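PDB 6H1J: probable ss-1,3-N-acetylglucosaminyltransferase from Staphylococcus aureus subsp. aureus N315, which is probably a glycosyltransferase, with a family 2 domain of the GT-A class followed by a TarS-type linker domain. Local coordinates for residues Glu33-Thr38 and Gly65-Val70; Val42-Met47 and Leu115-Leu120; Ser132-Gly137 and Lys211-Lys216. All blocks are in the same frame, centred on the assembly; numbering follows the deposited sequence.

Contacts 1 and 2 draw on the same element, helix 35-43, contact 1 at its start and contact 2 at its end, with centres about 19 Å apart. Both are partly buried. Contact 1 is mostly apolar, with one weak polar bond at its exposed margin, whereas contact 2 joins a loop to a turn through a glutamine amide, with a magnesium ion on the loop's main-chain oxygens. Contact 3 is buried and lies nearer the centre of the chain; there backbone hydrogen bonds between parallel strands do the work. Helix 119-129, which begins in contact 2, leads on to strand 134-142 of contact 3.

Contact 1. Residues Glu33-Thr38 and Gly65-Val70; sequences EKLHRT and GETLNV
Val70 presents both of its methyl groups to the 33-38 segment, and the imidazole of His36 lies against them. CG1 sits over the middle of one ring face, 3.8 Å from the His36 ring centroid and only 8° off the ring normal, which is a CH-pi contact. The other methyl lies on the same side of the ring, out toward its NE2 edge: Val70 CG2 is 3.7 Å from His36 NE2 and also packs against the backbone of Glu33, 4.0 Å from its CA. Placing CG1 opposite the backbone N of Val70 (chi1 169°) turns this branch toward the ring. Through ND1 the imidazole is hydrogen-bonded to the hydroxyl of Tyr74, which helps to fix the ring's rotation.

Helices 35-43 and 66-72 meet here near their beginnings, within the GT-A domain, where each follows a strand of the parallel part of the central sheet in the manner of a Rossmann-like fold. Leu35, which is buried, carries the contact toward the sheet: its CB touches Val70 CG1 at 4.0 Å, and its CD2 methyl meets Thr67 CG2 at 3.9 Å, the two side chains crossing at about a right angle. Leu35 also packs on Met26 and Thr28 of strand 22-28. Thr67 turns its methyl to the leucine while its hydroxyl bonds to Asp63 and to the backbone N of Gly32. At the exposed margin Glu66 reaches out with an extended chain, and its OE2 accepts a weak hydrogen bond from Glu33 N, 3.2 Å long and bent to 134°.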
# COMPACT_ATOMS: atom_id res chain seq x y z
N GLU B 33 46.38 25.54 0.98
CA GLU B 33 46.99 25.99 2.25
C GLU B 33 46.43 25.22 3.46
O GLU B 33 47.14 25.03 4.44
CB GLU B 33 46.80 27.50 2.40
CG GLU B 33 46.73 28.01 3.84
CD GLU B 33 45.41 27.76 4.55
OE1 GLU B 33 45.44 27.55 5.79
OE2 GLU B 33 44.35 27.79 3.88
N LYS B 34 45.15 24.82 3.40
CA LYS B 34 44.48 24.04 4.46
C LYS B 34 45.34 22.86 4.92
O LYS B 34 45.35 22.52 6.10
CB LYS B 34 43.15 23.47 3.94
CG LYS B 34 41.95 24.42 3.96
CD LYS B 34 40.67 23.79 3.44
CE LYS B 34 40.79 23.26 2.02
NZ LYS B 34 39.48 22.87 1.45
N LEU B 35 46.02 22.22 3.96
CA LEU B 35 46.73 20.97 4.13
C LEU B 35 47.84 21.07 5.20
O LEU B 35 48.19 20.05 5.81
CB LEU B 35 47.30 20.60 2.76
CG LEU B 35 47.60 19.13 2.53
CD1 LEU B 35 46.34 18.28 2.69
CD2 LEU B 35 48.21 18.94 1.16
N HIS B 36 48.40 22.28 5.42
CA HIS B 36 49.41 22.51 6.48
C HIS B 36 48.93 21.90 7.80
O HIS B 36 49.68 21.18 8.47
CB HIS B 36 49.72 24.01 6.71
CG HIS B 36 50.57 24.63 5.67
ND1 HIS B 36 51.95 24.48 5.65
CD2 HIS B 36 50.26 25.42 4.61
CE1 HIS B 36 52.45 25.13 4.61
NE2 HIS B 36 51.43 25.72 3.96
N ARG B 37 47.70 22.25 8.19
CA ARG B 37 47.19 21.89 9.51
C ARG B 37 47.00 20.36 9.63
O ARG B 37 47.26 19.77 10.68
CB ARG B 37 45.89 22.65 9.79
CG ARG B 37 45.53 22.73 11.27
CD ARG B 37 44.60 23.89 11.60
NE ARG B 37 43.25 23.69 11.10
CZ ARG B 37 42.21 23.33 11.85
NH1 ARG B 37 41.00 23.25 11.31
NH2 ARG B 37 42.38 23.07 13.13
N THR B 38 46.60 19.71 8.54
CA THR B 38 46.46 18.27 8.53
C THR B 38 47.84 17.60 8.63
O THR B 38 48.01 16.69 9.44
CB THR B 38 45.72 17.78 7.29
OG1 THR B 38 44.38 18.29 7.31
CG2 THR B 38 45.71 16.28 7.16
N GLY B 65 49.97 24.67 -8.86
CA GLY B 65 51.11 24.29 -8.03
C GLY B 65 50.89 24.45 -6.53
O GLY B 65 51.78 24.11 -5.77
N GLU B 66 49.73 24.94 -6.09
CA GLU B 66 49.56 25.33 -4.68
C GLU B 66 49.57 24.10 -3.73
O GLU B 66 50.17 24.15 -2.65
CB GLU B 66 48.31 26.16 -4.45
CG GLU B 66 48.20 26.70 -3.03
CD GLU B 66 46.94 27.50 -2.72
OE1 GLU B 66 46.61 28.41 -3.52
OE2 GLU B 66 46.27 27.21 -1.69
N THR B 67 48.88 23.01 -4.08
CA THR B 67 48.86 21.87 -3.16
C THR B 67 50.29 21.28 -3.10
O THR B 67 50.81 20.95 -2.01
CB THR B 67 47.75 20.87 -3.52
OG1 THR B 67 46.47 21.50 -3.35
CG2 THR B 67 47.79 19.62 -2.66
N LEU B 68 50.92 21.17 -4.27
CA LEU B 68 52.27 20.69 -4.38
C LEU B 68 53.23 21.54 -3.53
O LEU B 68 54.10 21.00 -2.86
CB LEU B 68 52.71 20.72 -5.84
CG LEU B 68 53.96 19.89 -6.13
CD2 LEU B 68 53.56 18.54 -6.70
N ASN B 69 53.09 22.87 -3.60
CA ASN B 69 53.93 23.81 -2.85
C ASN B 69 53.82 23.56 -1.35
O ASN B 69 54.83 23.59 -0.65
CB ASN B 69 53.59 25.27 -3.18
CG ASN B 69 54.02 25.66 -4.58
OD1 ASN B 69 54.86 24.98 -5.15
ND2 ASN B 69 53.46 26.73 -5.14
N VAL B 70 52.61 23.26 -0.86
CA VAL B 70 52.43 23.00 0.55
C VAL B 70 53.15 21.69 0.89
O VAL B 70 53.84 21.59 1.89
CB VAL B 70 50.95 22.91 0.94
CG1 VAL B 70 50.81 22.37 2.36
CG2 VAL B 70 50.25 24.25 0.78

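Contact 2. Residues Val42-Met47 and Leu115-Leu120; sequences VLNQTM and LHERAL. With MG (magnesium ion), chain I.
The side-chain amide of Gln45 is held at both ends by the 115-120 backbone. Its oxygen, OE1, accepts a nearly straight hydrogen bond from Leu120 N (2.9 Å, 169°), the donor tilted from the carbonyl plane. At the other end NE2 donates to His116 O at 3.0 Å, arriving from above that carbonyl's plane, while Ala119 N reaches the same oxygen from the opposite face. NE2 also bonds to Ser41 O, so three bonds fix the rotation of this buried amide. The His116 ring receives Arg118 N at its edge, in plane, with ND1 as acceptor. Near the plane of the Arg118 guanidinium, at its edge, lies Thr46 OG1, whose hydrogen bond goes to Glu121; Arg118 NE pairs with Asp122.

Gln45 can fold back to the turn because its chain bends at chi2 (-66°), which brings OE1 within 3.3 Å of Leu120 CG, the leucine crossing it at about a right angle. Backbone joins backbone in the bond from Thr46 N to Glu117 O, at 2.8 Å. Apolar contacts flank the polar ones: Val42 CG2 rests on Leu115 CD1, and the terminal methyl of Met47 lies 4.1 Å from Leu120 CB.

A magnesium ion borders the 42-47 segment, bound by Gln45 O (2.3 Å), Met47 O and four waters. The arrangement as a whole is a loop following helix 35-43, docked by the glutamine amide and the Thr46 main chain onto a type I beta turn, His116 to Ala119, that leads into helix 119-129 of the GT-A domain.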
# COMPACT_ATOMS: atom_id res chain seq x y z
N VAL B 42 49.74 15.22 11.82
CA VAL B 42 50.37 13.91 11.66
C VAL B 42 51.83 13.95 12.18
O VAL B 42 52.28 13.01 12.83
CB VAL B 42 50.28 13.42 10.20
CG1 VAL B 42 51.01 12.10 9.99
CG2 VAL B 42 48.84 13.26 9.77
N LEU B 43 52.56 15.02 11.87
CA LEU B 43 53.95 15.17 12.28
C LEU B 43 54.05 15.43 13.79
O LEU B 43 55.05 15.04 14.38
CB LEU B 43 54.60 16.28 11.47
CG LEU B 43 54.68 16.00 9.97
CD1 LEU B 43 55.41 17.11 9.26
CD2 LEU B 43 55.33 14.66 9.68
N ASN B 44 53.00 15.99 14.40
CA ASN B 44 52.97 16.26 15.84
C ASN B 44 52.31 15.08 16.59
O ASN B 44 51.19 15.18 17.06
CB ASN B 44 52.21 17.56 16.12
CG ASN B 44 52.19 17.95 17.59
OD1 ASN B 44 53.17 17.76 18.30
ND2 ASN B 44 51.10 18.54 18.04
N GLN B 45 53.00 13.94 16.69
CA GLN B 45 52.45 12.75 17.39
C GLN B 45 53.32 12.44 18.61
O GLN B 45 54.54 12.66 18.57
CB GLN B 45 52.43 11.55 16.45
CG GLN B 45 51.32 11.61 15.40
CD GLN B 45 49.93 11.51 15.98
OE1 GLN B 45 49.59 10.51 16.62
NE2 GLN B 45 49.12 12.54 15.74
N THR B 46 52.72 11.91 19.67
CA THR B 46 53.46 11.36 20.83
C THR B 46 54.33 10.17 20.40
O THR B 46 55.37 9.93 21.02
CB THR B 46 52.54 10.98 21.98
OG1 THR B 46 51.55 10.06 21.49
CG2 THR B 46 51.90 12.19 22.62
N MET B 47 53.89 9.41 19.38
CA MET B 47 54.72 8.34 18.82
C MET B 47 56.04 8.94 18.30
O MET B 47 56.05 9.95 17.64
CB MET B 47 53.98 7.60 17.69
CG MET B 47 54.73 6.42 17.14
SD MET B 47 53.88 5.43 15.88
CE MET B 47 52.82 4.41 16.89
N LEU B 115 44.49 14.60 13.22
CA LEU B 115 44.74 13.63 14.28
C LEU B 115 45.05 14.37 15.58
O LEU B 115 45.80 15.35 15.59
CB LEU B 115 45.93 12.74 13.92
CG LEU B 115 45.84 11.87 12.68
CD1 LEU B 115 47.11 11.02 12.58
CD2 LEU B 115 44.59 10.97 12.72
N HIS B 116 44.49 13.84 16.68
CA HIS B 116 44.90 14.10 18.06
C HIS B 116 46.37 13.67 18.16
O HIS B 116 46.76 12.65 17.55
CB HIS B 116 44.03 13.27 19.03
CG HIS B 116 44.14 13.67 20.47
ND1 HIS B 116 45.21 13.29 21.26
CD2 HIS B 116 43.36 14.46 21.24
CE1 HIS B 116 45.09 13.85 22.46
NE2 HIS B 116 43.94 14.57 22.48
N GLU B 117 47.14 14.38 18.96
CA GLU B 117 48.59 14.08 19.10
C GLU B 117 48.83 12.66 19.66
O GLU B 117 49.93 12.11 19.43
CB GLU B 117 49.29 15.15 19.92
CG GLU B 117 49.04 15.09 21.41
CD GLU B 117 49.88 16.12 22.17
OE1 GLU B 117 50.88 16.63 21.60
OE2 GLU B 117 49.54 16.42 23.34
N ARG B 118 47.84 12.06 20.32
CA ARG B 118 48.05 10.72 20.93
C ARG B 118 47.39 9.60 20.10
O ARG B 118 47.35 8.46 20.59
CB ARG B 118 47.50 10.69 22.36
CG ARG B 118 48.05 11.78 23.26
CD ARG B 118 47.66 11.58 24.71
NE ARG B 118 47.40 10.18 25.01
CZ ARG B 118 48.27 9.36 25.60
NH1 ARG B 118 49.46 9.15 25.06
NH2 ARG B 118 47.94 8.76 26.73
N ALA B 119 46.93 9.92 18.89
CA ALA B 119 46.22 8.95 18.04
C ALA B 119 47.08 7.73 17.69
O ALA B 119 46.66 6.58 17.92
CB ALA B 119 45.70 9.61 16.78
N LEU B 120 48.25 7.95 17.08
CA LEU B 120 49.01 6.79 16.56
C LEU B 120 49.52 5.90 17.71
O LEU B 120 49.35 4.68 17.69
CB LEU B 120 50.16 7.28 15.68
CG LEU B 120 49.77 8.02 14.40
CD1 LEU B 120 50.97 8.20 13.48
CD2 LEU B 120 48.64 7.33 13.65
MG MG I . 56.74 12.26 18.07
O HOH W 1 56.41 12.61 15.99
O HOH W 2 53.96 15.55 20.80
O HOH W 3 57.53 11.66 20.26
O HOH W 4 59.33 12.21 17.96
O HOH W 5 57.31 14.55 19.01

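Contact 3. Residues Ser132-Gly137 and Lys211-Lys216; sequences SDLIIG and KNYSIK
Backbone hydrogen bonds dominate the pairing of Ser132-Gly137 with Lys211-Lys216, in which strands 134-137 and 213-216 run parallel, 18° apart in direction. The pattern is the regular parallel one: Ser214 N donates to Leu134 O, Ile136 N returns a bond to Ser214 O, and Lys216 N goes on to Ile136 O, each at 2.9 Å. Just before the strands, Asn212 O takes two donors from consecutive residues, Asp133 N at 2.7 Å and Leu134 N at 3.2 Å.

A carboxylate adds a second kind of bond. Asp133 OD2 accepts from Asn212 N at 3.1 Å and from Lys211 N at 3.3 Å, both arriving on its anti side and out of the carboxylate plane. With CG turned beside its own backbone N (chi1 -56°), the aspartate lays this oxygen against the main chain leading into the neighbouring strand. Among the hydroxyls, Ser132 OG and Ser214 OG lie 2.5 Å apart; Ser214 OG is hydrogen-bonded to Ala159 O.

Apolar contacts between the strands are looser. On one face of the sheet Leu134 CB meets the Tyr213 ring obliquely, 4.1 Å from CD1, and Ile136 lies beside Ile215; helix 198-207 packs on Leu134 there through Phe206 and Leu207. The face bearing Ile135, Ser214 and Lys216 meets helix 119-129, with Leu123 against Ile135 and Tyr126 against the other two.

Such chemistry implies that the strands are joined chiefly through their main chains, and that Asp133 extends the polar pairing past the strand end by engaging the main-chain N-H of Lys211 and Asn212.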
# COMPACT_ATOMS: atom_id res chain seq x y z
N SER B 132 45.19 -6.86 17.91
CA SER B 132 44.05 -6.37 17.08
C SER B 132 44.42 -6.32 15.60
O SER B 132 45.49 -5.85 15.25
CB SER B 132 43.57 -5.03 17.52
OG SER B 132 43.25 -5.03 18.88
N ASP B 133 43.49 -6.75 14.74
CA ASP B 133 43.59 -6.59 13.28
C ASP B 133 43.13 -5.18 12.91
O ASP B 133 43.58 -4.59 11.91
CB ASP B 133 42.83 -7.69 12.54
CG ASP B 133 43.29 -9.08 12.95
OD1 ASP B 133 44.51 -9.35 12.76
OD2 ASP B 133 42.41 -9.90 13.48
N LEU B 134 42.24 -4.62 13.73
CA LEU B 134 41.59 -3.37 13.41
C LEU B 134 41.39 -2.58 14.71
O LEU B 134 40.92 -3.14 15.67
CB LEU B 134 40.24 -3.67 12.75
CG LEU B 134 39.41 -2.45 12.36
CD1 LEU B 134 40.13 -1.59 11.33
CD2 LEU B 134 38.03 -2.87 11.86
N ILE B 135 41.80 -1.32 14.71
CA ILE B 135 41.59 -0.44 15.88
C ILE B 135 40.86 0.82 15.39
O ILE B 135 41.30 1.48 14.42
CB ILE B 135 42.92 -0.07 16.59
CG1 ILE B 135 43.84 -1.27 16.77
CG2 ILE B 135 42.63 0.62 17.92
CD1 ILE B 135 44.84 -1.46 15.66
N ILE B 136 39.82 1.19 16.12
CA ILE B 136 38.93 2.26 15.77
C ILE B 136 38.91 3.28 16.92
O ILE B 136 38.52 2.95 18.03
CB ILE B 136 37.50 1.72 15.50
CG1 ILE B 136 37.49 0.60 14.46
CG2 ILE B 136 36.59 2.87 15.12
CD1 ILE B 136 36.23 -0.21 14.46
N GLY B 137 39.34 4.50 16.64
CA GLY B 137 39.34 5.55 17.63
C GLY B 137 38.16 6.48 17.46
O GLY B 137 37.74 6.73 16.33
N LYS B 211 39.47 -11.24 12.82
CA LYS B 211 38.60 -11.59 13.94
C LYS B 211 38.73 -10.61 15.10
O LYS B 211 37.79 -10.50 15.87
CB LYS B 211 38.88 -13.01 14.43
CG LYS B 211 40.34 -13.34 14.69
CD LYS B 211 40.54 -14.65 15.46
CE LYS B 211 41.91 -15.26 15.22
NZ LYS B 211 42.97 -14.63 16.03
N ASN B 212 39.86 -9.90 15.21
CA ASN B 212 40.14 -9.12 16.40
C ASN B 212 40.03 -7.61 16.10
O ASN B 212 40.85 -7.04 15.36
CB ASN B 212 41.52 -9.46 16.95
CG ASN B 212 41.60 -10.83 17.58
OD1 ASN B 212 40.59 -11.51 17.76
ND2 ASN B 212 42.81 -11.24 17.92
N TYR B 213 39.04 -6.97 16.72
CA TYR B 213 38.75 -5.58 16.53
C TYR B 213 38.74 -4.91 17.91
O TYR B 213 38.25 -5.48 18.86
CB TYR B 213 37.36 -5.40 15.88
CG TYR B 213 36.96 -6.46 14.90
CD1 TYR B 213 37.76 -6.79 13.82
CD2 TYR B 213 35.73 -7.11 15.02
CE1 TYR B 213 37.38 -7.78 12.92
CE2 TYR B 213 35.32 -8.08 14.10
CZ TYR B 213 36.15 -8.41 13.05
OH TYR B 213 35.73 -9.36 12.16
N SER B 214 39.23 -3.67 17.98
CA SER B 214 39.29 -2.90 19.21
C SER B 214 38.74 -1.51 18.95
O SER B 214 38.89 -0.98 17.85
CB SER B 214 40.71 -2.80 19.72
OG SER B 214 41.24 -4.09 19.96
N ILE B 215 38.16 -0.92 19.99
CA ILE B 215 37.57 0.40 19.95
C ILE B 215 38.14 1.16 21.14
O ILE B 215 38.11 0.64 22.22
CB ILE B 215 36.03 0.34 20.01
CG1 ILE B 215 35.44 -0.46 18.85
CG2 ILE B 215 35.43 1.75 20.10
CD1 ILE B 215 34.01 -0.90 19.10
N LYS B 216 38.67 2.36 20.89
CA LYS B 216 39.26 3.22 21.93
C LYS B 216 38.51 4.56 21.93
O LYS B 216 38.31 5.15 20.87
CB LYS B 216 40.76 3.35 21.63
CG LYS B 216 41.63 3.91 22.74
CD LYS B 216 42.07 2.91 23.77
CE LYS B 216 43.38 3.26 24.43
NZ LYS B 216 43.24 4.40 25.36